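Local coordinates for scarecrow-like protein 3 (Arabidopsis thaliana, PDB 6KPB) that probably acts as a nuclear GRAS-family transcription factor in plant development and binds zinc-finger proteins of the IDD family, among them JACKDAW, at residues 333-338 with 427-432; 242-247 with 339-344; 59-64 with 366-371. All coordinates share one frame; numbering follows the deposited sequence.

Contact 1: 333-338 with 427-432; sequences SFLNAI and DLAGFG
On helix 330-340, Leu-335 points at Ala-429, and Ile-338, a turn further on, touches Phe-431 with its CG2 branch, at the point where helix 419-428 gives way to strand 431-434. The change of direction is a Schellman motif: Gly-430 takes the positive phi (103°), two bonds run back into the last helical turn, and the chain then joins the Rossmann-like sheet of the GRAS domain as strand 431-434, antiparallel to strand 472-482. The apolar contacts come in two places. Beside the turn, Leu-335 CB lies 3.7 Å from Ala-429 CB, a close meeting of two short stems. Farther along the helix, Ile-338 divides its branches. Its CG2, anti to the backbone N, approaches Phe-431 CZ at an angle, 4.0 Å away, while CG1 sits over one face of the Phe-334 ring a turn earlier. Met-346 of strand 345-351 touches both Ile-338 and Phe-431, and Ile-426 of helix 419-428 touches both Leu-335 and Phe-431. No hydrogen bond joins the two segments. The polar element is instead a backbone carbonyl set against an aromatic edge, an arrangement in which the weakly positive ring hydrogens would face the oxygen. Phe-431 has CG anti to its carbonyl carbon (chi1 -67°), which carries the ring across to the helix. Leu-335 O lies in the plane of that ring, 3.4 Å from CE2 and 3.6 Å from CZ of Phe-431.

Contact 2: 242-247 with 339-344; sequences EQLRVK and WGLSPK
Leu-244 and Leu-341 cross at about a right angle and meet methyl to methyl, with Leu-244 CD1 3.7 Å from Leu-341 CD1. Both stems point at the opposing segment, and the extended form of Leu-341 (chi1 -65°, chi2 -166°) drives its CD1 into the angle between two side chains. The second of these is Val-246, whose CG2 stands 4.3 Å from the same Leu-341 CD1. One methyl group thus serves both partners. The backbones stay well apart, the nearest CA atoms being those of Val-246 and Leu-341 at 8.0 Å.

The leucines belong to two connections of the Rossmann-like sheet: a short, weakly bonded helical turn near 241-244, before strand 251-257, and helix 330-340, part of the crossover from that strand to its parallel neighbour 345-351. Leu-252 of strand 251-257 touches both Val-246 and Leu-341, and Leu-244 also rests on Ile-170 of the predicted VHIID motif, on strand 166-171. Just past the leucine, Ser-342 leaves the helix with positive phi, and its OG donates to Leu-341 O at 2.6 Å from well above the carbonyl plane. With no hydrogen bond between the segments, the contact is wholly apolar and depends on the fit of three branched side chains rather than on directional bonds.

Contact 3: 59-64 with 366-371; sequences LLLTCA and ESLYTY
Two long helices of the all-helical part of the GRAS domain, 49-69 and 360-381, meet where Leu-60 and Leu-61 of the first receive Leu-368 of the second. Leu-368 is the side chain on which the contact turns, because each of its methyl groups has a separate partner: CD2 lies 3.9 Å from Leu-60 CD1, and CD1 lies 4.2 Å from Leu-61 CD1. Both neighbouring leucines cross it at a slant. Leu-60 points toward the other helix and keeps the common extended leucine shape, with CG anti to its carbonyl carbon. Leu-61 leaves its helix at a different angle and reaches Leu-368 by a bend farther out, where a chi2 of 77° turns CD1 toward its partner and leaves CD2 more distant.

The segment 59-64 belongs to the predicted leucine repeat I, so leucines of this N-terminal region are matched here with one from the predicted PFYRE region, some 300 residues later in the chain. Phe-100 touches both Leu-60 and Leu-368 and so brings helix 92-109 into the same cluster. The backbones stay apart: the nearest CA atoms, of Leu-60 and Leu-368, are 9.6 Å from each other, and only side chains bridge the gap.

On helix 360-381 the residues beside Leu-368 turn to other neighbours. Tyr-369 packs on an apolar side chain of the bound peptide, Thr-370 OG1 hydrogen-bonds to His-355 and Arg-472, and the Tyr-371 hydroxyl is bonded to Glu-400, while Ser-367 O lies at the edge of the Tyr-371 ring, in its plane.

In the fold
Contacts 1 and 2 adjoin and touch, their centres 13 Å apart, and both use helix 330-340. Trp-339 joins them: its ring packs edge-to-face with Phe-431, and its NE1 makes a weak hydrogen bond to Gly-430 O at 2.9 Å. Between them they place this helix against the turn ahead of strand 431-434 on one hand and the segment leading to strand 251-257 on the other. Contact 3 is remote, in the helical bundle; its centre is 34 Å from that of contact 1 and 42 Å from that of contact 2, with nearest atoms about 20 and 26 Å away. It lies across the chain's centre from contact 2, and its segment 366-371 reaches the bound peptide through Tyr-369.

Contact 1: 333-338 with 427-432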
loop_
_atom_site.group_PDB
_atom_site.type_symbol
_atom_site.label_atom_id
_atom_site.label_comp_id
_atom_site.label_asym_id
_atom_site.label_seq_id
_atom_site.Cartn_x
_atom_site.Cartn_y
_atom_site.Cartn_z
ATOM N N SER A 333 -29.130 -21.039 -4.733
ATOM C CA SER A 333 -28.972 -21.809 -3.503
ATOM C C SER A 333 -29.035 -20.909 -2.276
ATOM O O SER A 333 -29.614 -21.286 -1.251
ATOM C CB SER A 333 -27.652 -22.583 -3.530
ATOM O OG SER A 333 -26.589 -21.795 -3.020
ATOM N N PHE A 334 -28.449 -19.712 -2.362
ATOM C CA PHE A 334 -28.474 -18.803 -1.220
ATOM C C PHE A 334 -29.879 -18.268 -0.972
ATOM O O PHE A 334 -30.340 -18.226 0.175
ATOM C CB PHE A 334 -27.486 -17.657 -1.435
ATOM C CG PHE A 334 -27.275 -16.806 -0.216
ATOM C CD1 PHE A 334 -26.720 -17.347 0.934
ATOM C CD2 PHE A 334 -27.641 -15.471 -0.212
ATOM C CE1 PHE A 334 -26.528 -16.570 2.059
ATOM C CE2 PHE A 334 -27.450 -14.688 0.911
ATOM C CZ PHE A 334 -26.894 -15.239 2.048
ATOM N N LEU A 335 -30.578 -17.861 -2.035
ATOM C CA LEU A 335 -31.944 -17.373 -1.874
ATOM C C LEU A 335 -32.867 -18.476 -1.371
ATOM O O LEU A 335 -33.760 -18.223 -0.555
ATOM C CB LEU A 335 -32.458 -16.802 -3.195
ATOM C CG LEU A 335 -31.791 -15.504 -3.657
ATOM C CD1 LEU A 335 -32.282 -15.110 -5.041
ATOM C CD2 LEU A 335 -32.053 -14.390 -2.655
ATOM N N ASN A 336 -32.668 -19.707 -1.847
ATOM C CA ASN A 336 -33.449 -20.827 -1.330
ATOM C C ASN A 336 -33.089 -21.122 0.119
ATOM O O ASN A 336 -33.962 -21.474 0.922
ATOM C CB ASN A 336 -33.238 -22.066 -2.201
ATOM C CG ASN A 336 -33.847 -23.314 -1.590
ATOM O OD1 ASN A 336 -35.049 -23.555 -1.708
ATOM N ND2 ASN A 336 -33.016 -24.116 -0.933
ATOM N N ALA A 337 -31.808 -20.990 0.473
ATOM C CA ALA A 337 -31.411 -21.143 1.869
ATOM C C ALA A 337 -32.068 -20.082 2.740
ATOM O O ALA A 337 -32.529 -20.375 3.850
ATOM C CB ALA A 337 -29.889 -21.078 1.996
ATOM N N ILE A 338 -32.121 -18.839 2.253
ATOM C CA ILE A 338 -32.848 -17.794 2.967
ATOM C C ILE A 338 -34.330 -18.134 3.035
ATOM O O ILE A 338 -34.977 -17.956 4.074
ATOM C CB ILE A 338 -32.613 -16.424 2.305
ATOM C CG1 ILE A 338 -31.135 -16.041 2.379
ATOM C CG2 ILE A 338 -33.481 -15.358 2.961
ATOM C CD1 ILE A 338 -30.583 -16.014 3.784
ATOM N N ASP A 427 -38.193 -13.817 -7.223
ATOM C CA ASP A 427 -39.547 -14.362 -7.268
ATOM C C ASP A 427 -39.535 -15.845 -7.619
ATOM O O ASP A 427 -40.356 -16.615 -7.106
ATOM C CB ASP A 427 -40.401 -13.571 -8.262
ATOM C CG ASP A 427 -41.800 -14.136 -8.414
ATOM O OD1 ASP A 427 -41.975 -15.109 -9.176
ATOM O OD2 ASP A 427 -42.725 -13.609 -7.761
ATOM N N LEU A 428 -38.614 -16.266 -8.490
ATOM C CA LEU A 428 -38.490 -17.684 -8.804
ATOM C C LEU A 428 -37.989 -18.495 -7.618
ATOM O O LEU A 428 -38.243 -19.702 -7.558
ATOM C CB LEU A 428 -37.556 -17.889 -9.997
ATOM C CG LEU A 428 -38.175 -17.739 -11.387
ATOM C CD1 LEU A 428 -37.178 -18.145 -12.461
ATOM C CD2 LEU A 428 -39.450 -18.565 -11.494
ATOM N N ALA A 429 -37.286 -17.866 -6.679
ATOM C CA ALA A 429 -36.797 -18.559 -5.494
ATOM C C ALA A 429 -37.880 -18.773 -4.445
ATOM O O ALA A 429 -37.586 -19.333 -3.384
ATOM C CB ALA A 429 -35.625 -17.790 -4.880
ATOM N N GLY A 430 -39.109 -18.344 -4.710
ATOM C CA GLY A 430 -40.210 -18.542 -3.792
ATOM C C GLY A 430 -40.614 -17.329 -2.987
ATOM O O GLY A 430 -41.364 -17.477 -2.016
ATOM N N PHE A 431 -40.145 -16.140 -3.351
ATOM C CA PHE A 431 -40.477 -14.922 -2.631
ATOM C C PHE A 431 -41.540 -14.131 -3.384
ATOM O O PHE A 431 -41.567 -14.120 -4.617
ATOM C CB PHE A 431 -39.235 -14.051 -2.423
ATOM C CG PHE A 431 -38.211 -14.661 -1.508
ATOM C CD1 PHE A 431 -38.268 -14.442 -0.142
ATOM C CD2 PHE A 431 -37.189 -15.448 -2.014
ATOM C CE1 PHE A 431 -37.327 -14.999 0.704
ATOM C CE2 PHE A 431 -36.245 -16.008 -1.173
ATOM C CZ PHE A 431 -36.315 -15.783 0.188
ATOM N N GLY A 432 -42.416 -13.479 -2.629
ATOM C CA GLY A 432 -43.417 -12.579 -3.185
ATOM C C GLY A 432 -43.063 -11.145 -2.834
ATOM O O GLY A 432 -42.630 -10.861 -1.714
#

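Contact 2: 242-247 with 339-344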
loop_
_atom_site.group_PDB
_atom_site.type_symbol
_atom_site.label_atom_id
_atom_site.label_comp_id
_atom_site.label_asym_id
_atom_site.label_seq_id
_atom_site.Cartn_x
_atom_site.Cartn_y
_atom_site.Cartn_z
ATOM N N GLU A 242 -26.508 -22.639 9.790
ATOM C CA GLU A 242 -26.353 -23.015 11.193
ATOM C C GLU A 242 -25.663 -21.923 12.001
ATOM O O GLU A 242 -25.995 -21.719 13.175
ATOM C CB GLU A 242 -25.581 -24.332 11.300
ATOM N N GLN A 243 -24.724 -21.197 11.388
ATOM C CA GLN A 243 -24.048 -20.089 12.057
ATOM C C GLN A 243 -25.000 -18.965 12.457
ATOM O O GLN A 243 -24.720 -18.254 13.426
ATOM C CB GLN A 243 -22.947 -19.530 11.155
ATOM C CG GLN A 243 -22.049 -20.591 10.542
ATOM C CD GLN A 243 -20.739 -20.022 10.043
ATOM O OE1 GLN A 243 -20.384 -20.184 8.878
ATOM N NE2 GLN A 243 -20.002 -19.364 10.934
ATOM N N LEU A 244 -26.117 -18.784 11.741
ATOM C CA LEU A 244 -27.070 -17.740 12.102
ATOM C C LEU A 244 -27.833 -18.056 13.383
ATOM O O LEU A 244 -28.321 -17.129 14.035
ATOM C CB LEU A 244 -28.058 -17.508 10.958
ATOM C CG LEU A 244 -27.405 -17.070 9.649
ATOM C CD1 LEU A 244 -28.424 -16.964 8.526
ATOM C CD2 LEU A 244 -26.679 -15.751 9.848
ATOM N N ARG A 245 -27.967 -19.337 13.739
ATOM C CA ARG A 245 -28.550 -19.754 15.019
ATOM C C ARG A 245 -29.936 -19.156 15.245
ATOM O O ARG A 245 -30.249 -18.659 16.328
ATOM C CB ARG A 245 -27.628 -19.400 16.189
ATOM C CG ARG A 245 -26.476 -20.365 16.421
ATOM C CD ARG A 245 -25.477 -19.821 17.449
ATOM N NE ARG A 245 -24.420 -20.792 17.723
ATOM C CZ ARG A 245 -23.383 -21.013 16.920
ATOM N NH1 ARG A 245 -23.256 -20.325 15.793
ATOM N NH2 ARG A 245 -22.471 -21.924 17.237
ATOM N N VAL A 246 -30.782 -19.203 14.221
ATOM C CA VAL A 246 -32.146 -18.717 14.384
ATOM C C VAL A 246 -32.927 -19.693 15.255
ATOM O O VAL A 246 -32.860 -20.907 15.058
ATOM C CB VAL A 246 -32.859 -18.563 13.028
ATOM C CG1 VAL A 246 -34.045 -17.620 13.156
ATOM C CG2 VAL A 246 -31.886 -18.067 11.970
ATOM N N LYS A 247 -33.669 -19.155 16.220
ATOM C CA LYS A 247 -34.498 -19.955 17.106
ATOM C C LYS A 247 -35.916 -20.040 16.550
ATOM O O LYS A 247 -36.296 -19.315 15.630
ATOM C CB LYS A 247 -34.495 -19.368 18.520
ATOM C CG LYS A 247 -33.151 -19.490 19.225
ATOM C CD LYS A 247 -32.999 -18.486 20.356
ATOM C CE LYS A 247 -31.655 -18.651 21.052
ATOM N NZ LYS A 247 -31.368 -17.517 21.975
ATOM N N TRP A 339 -34.889 -18.638 1.931
ATOM C CA TRP A 339 -36.303 -18.999 1.911
ATOM C C TRP A 339 -36.627 -20.029 2.985
ATOM O O TRP A 339 -37.643 -19.915 3.679
ATOM C CB TRP A 339 -36.689 -19.525 0.529
ATOM C CG TRP A 339 -38.159 -19.773 0.357
ATOM C CD1 TRP A 339 -39.086 -18.895 -0.125
ATOM C CD2 TRP A 339 -38.871 -20.979 0.665
ATOM N NE1 TRP A 339 -40.330 -19.477 -0.137
ATOM C CE2 TRP A 339 -40.226 -20.756 0.345
ATOM C CE3 TRP A 339 -38.496 -22.223 1.181
ATOM C CZ2 TRP A 339 -41.206 -21.732 0.522
ATOM C CZ3 TRP A 339 -39.472 -23.191 1.357
ATOM C CH2 TRP A 339 -40.809 -22.940 1.027
ATOM N N GLY A 340 -35.763 -21.037 3.147
ATOM C CA GLY A 340 -36.013 -22.065 4.142
ATOM C C GLY A 340 -36.028 -21.539 5.563
ATOM O O GLY A 340 -36.658 -22.133 6.441
ATOM N N LEU A 341 -35.342 -20.421 5.812
ATOM C CA LEU A 341 -35.375 -19.808 7.135
ATOM C C LEU A 341 -36.721 -19.166 7.453
ATOM O O LEU A 341 -36.925 -18.731 8.589
ATOM C CB LEU A 341 -34.263 -18.766 7.260
ATOM C CG LEU A 341 -32.831 -19.299 7.198
ATOM C CD1 LEU A 341 -31.843 -18.247 7.683
ATOM C CD2 LEU A 341 -32.696 -20.582 8.005
ATOM N N SER A 342 -37.630 -19.110 6.480
ATOM C CA SER A 342 -38.943 -18.498 6.626
ATOM C C SER A 342 -38.882 -17.075 7.195
ATOM O O SER A 342 -39.483 -16.793 8.234
ATOM C CB SER A 342 -39.844 -19.367 7.496
ATOM O OG SER A 342 -39.425 -19.328 8.846
ATOM N N PRO A 343 -38.175 -16.154 6.538
ATOM C CA PRO A 343 -38.194 -14.769 7.020
ATOM C C PRO A 343 -39.544 -14.126 6.753
ATOM O O PRO A 343 -40.203 -14.412 5.751
ATOM C CB PRO A 343 -37.081 -14.096 6.212
ATOM C CG PRO A 343 -37.032 -14.868 4.948
ATOM C CD PRO A 343 -37.315 -16.293 5.350
ATOM N N LYS A 344 -39.957 -13.253 7.671
ATOM C CA LYS A 344 -41.203 -12.525 7.467
ATOM C C LYS A 344 -41.043 -11.443 6.408
ATOM O O LYS A 344 -42.019 -11.080 5.743
ATOM C CB LYS A 344 -41.687 -11.924 8.785
ATOM C CG LYS A 344 -43.148 -12.209 9.081
ATOM C CD LYS A 344 -43.574 -11.610 10.406
ATOM C CE LYS A 344 -45.083 -11.638 10.546
ATOM N NZ LYS A 344 -45.527 -11.095 11.856
#

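Contact 3: 59-64 with 366-371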
loop_
_atom_site.group_PDB
_atom_site.type_symbol
_atom_site.label_atom_id
_atom_site.label_comp_id
_atom_site.label_asym_id
_atom_site.label_seq_id
_atom_site.Cartn_x
_atom_site.Cartn_y
_atom_site.Cartn_z
ATOM N N LEU A 59 -10.086 6.824 -26.553
ATOM C CA LEU A 59 -8.955 6.005 -26.122
ATOM C C LEU A 59 -9.418 4.786 -25.334
ATOM O O LEU A 59 -8.898 3.680 -25.525
ATOM C CB LEU A 59 -7.990 6.843 -25.283
ATOM C CG LEU A 59 -6.793 7.526 -25.949
ATOM C CD1 LEU A 59 -6.551 8.896 -25.349
ATOM C CD2 LEU A 59 -5.548 6.661 -25.815
ATOM N N LEU A 60 -10.402 4.964 -24.448
ATOM C CA LEU A 60 -10.865 3.847 -23.630
ATOM C C LEU A 60 -11.464 2.747 -24.496
ATOM O O LEU A 60 -11.114 1.569 -24.354
ATOM C CB LEU A 60 -11.879 4.334 -22.595
ATOM C CG LEU A 60 -11.321 5.203 -21.466
ATOM C CD1 LEU A 60 -12.433 5.744 -20.579
ATOM C CD2 LEU A 60 -10.307 4.423 -20.638
ATOM N N LEU A 61 -12.369 3.112 -25.406
ATOM C CA LEU A 61 -12.958 2.119 -26.297
ATOM C C LEU A 61 -11.913 1.532 -27.238
ATOM O O LEU A 61 -11.902 0.320 -27.486
ATOM C CB LEU A 61 -14.107 2.736 -27.093
ATOM C CG LEU A 61 -15.485 2.815 -26.430
ATOM C CD1 LEU A 61 -15.553 3.939 -25.409
ATOM C CD2 LEU A 61 -16.561 2.981 -27.490
ATOM N N THR A 62 -11.022 2.376 -27.765
ATOM C CA THR A 62 -9.981 1.894 -28.668
ATOM C C THR A 62 -9.060 0.908 -27.963
ATOM O O THR A 62 -8.832 -0.205 -28.449
ATOM C CB THR A 62 -9.176 3.068 -29.223
ATOM O OG1 THR A 62 -10.066 4.124 -29.605
ATOM C CG2 THR A 62 -8.368 2.628 -30.435
ATOM N N CYS A 63 -8.522 1.306 -26.806
ATOM C CA CYS A 63 -7.652 0.419 -26.041
ATOM C C CYS A 63 -8.341 -0.902 -25.734
ATOM O O CYS A 63 -7.742 -1.972 -25.887
ATOM C CB CYS A 63 -7.214 1.104 -24.748
ATOM S SG CYS A 63 -6.280 0.043 -23.624
ATOM N N ALA A 64 -9.612 -0.847 -25.324
ATOM C CA ALA A 64 -10.343 -2.070 -25.003
ATOM C C ALA A 64 -10.424 -3.001 -26.205
ATOM O O ALA A 64 -10.347 -4.226 -26.056
ATOM C CB ALA A 64 -11.742 -1.728 -24.497
ATOM N N GLU A 366 -21.505 0.228 -20.438
ATOM C CA GLU A 366 -22.498 0.549 -19.417
ATOM C C GLU A 366 -21.848 1.142 -18.173
ATOM O O GLU A 366 -22.328 2.143 -17.630
ATOM C CB GLU A 366 -23.311 -0.697 -19.065
ATOM C CG GLU A 366 -24.471 -0.950 -20.011
ATOM C CD GLU A 366 -25.425 0.227 -20.082
ATOM O OE1 GLU A 366 -26.028 0.569 -19.042
ATOM O OE2 GLU A 366 -25.561 0.820 -21.173
ATOM N N SER A 367 -20.752 0.537 -17.703
ATOM C CA SER A 367 -20.105 1.034 -16.492
ATOM C C SER A 367 -19.578 2.451 -16.678
ATOM O O SER A 367 -19.536 3.227 -15.716
ATOM C CB SER A 367 -18.971 0.099 -16.071
ATOM O OG SER A 367 -17.996 -0.014 -17.094
ATOM N N LEU A 368 -19.173 2.808 -17.899
ATOM C CA LEU A 368 -18.760 4.184 -18.161
ATOM C C LEU A 368 -19.901 5.156 -17.893
ATOM O O LEU A 368 -19.693 6.220 -17.300
ATOM C CB LEU A 368 -18.262 4.325 -19.599
ATOM C CG LEU A 368 -16.779 4.043 -19.851
ATOM C CD1 LEU A 368 -16.451 4.163 -21.331
ATOM C CD2 LEU A 368 -15.914 4.986 -19.029
ATOM N N TYR A 369 -21.119 4.799 -18.306
ATOM C CA TYR A 369 -22.263 5.675 -18.076
ATOM C C TYR A 369 -22.644 5.722 -16.602
ATOM O O TYR A 369 -22.974 6.792 -16.076
ATOM C CB TYR A 369 -23.451 5.224 -18.924
ATOM C CG TYR A 369 -23.382 5.672 -20.365
ATOM C CD1 TYR A 369 -23.916 6.892 -20.757
ATOM C CD2 TYR A 369 -22.783 4.878 -21.332
ATOM C CE1 TYR A 369 -23.856 7.308 -22.075
ATOM C CE2 TYR A 369 -22.717 5.284 -22.651
ATOM C CZ TYR A 369 -23.254 6.501 -23.017
ATOM O OH TYR A 369 -23.191 6.908 -24.329
ATOM N N THR A 370 -22.608 4.574 -15.920
ATOM C CA THR A 370 -23.007 4.536 -14.516
ATOM C C THR A 370 -22.067 5.369 -13.655
ATOM O O THR A 370 -22.510 6.233 -12.889
ATOM C CB THR A 370 -23.048 3.089 -14.017
ATOM O OG1 THR A 370 -24.008 2.342 -14.775
ATOM C CG2 THR A 370 -23.430 3.046 -12.544
ATOM N N TYR A 371 -20.761 5.130 -13.772
ATOM C CA TYR A 371 -19.808 5.821 -12.915
ATOM C C TYR A 371 -19.548 7.254 -13.358
ATOM O O TYR A 371 -19.068 8.054 -12.550
ATOM C CB TYR A 371 -18.503 5.028 -12.842
ATOM C CG TYR A 371 -18.665 3.744 -12.066
ATOM C CD1 TYR A 371 -18.581 3.733 -10.679
ATOM C CD2 TYR A 371 -18.941 2.547 -12.713
ATOM C CE1 TYR A 371 -18.746 2.564 -9.961
ATOM C CE2 TYR A 371 -19.107 1.373 -12.004
ATOM C CZ TYR A 371 -19.009 1.387 -10.629
ATOM O OH TYR A 371 -19.175 0.219 -9.921
#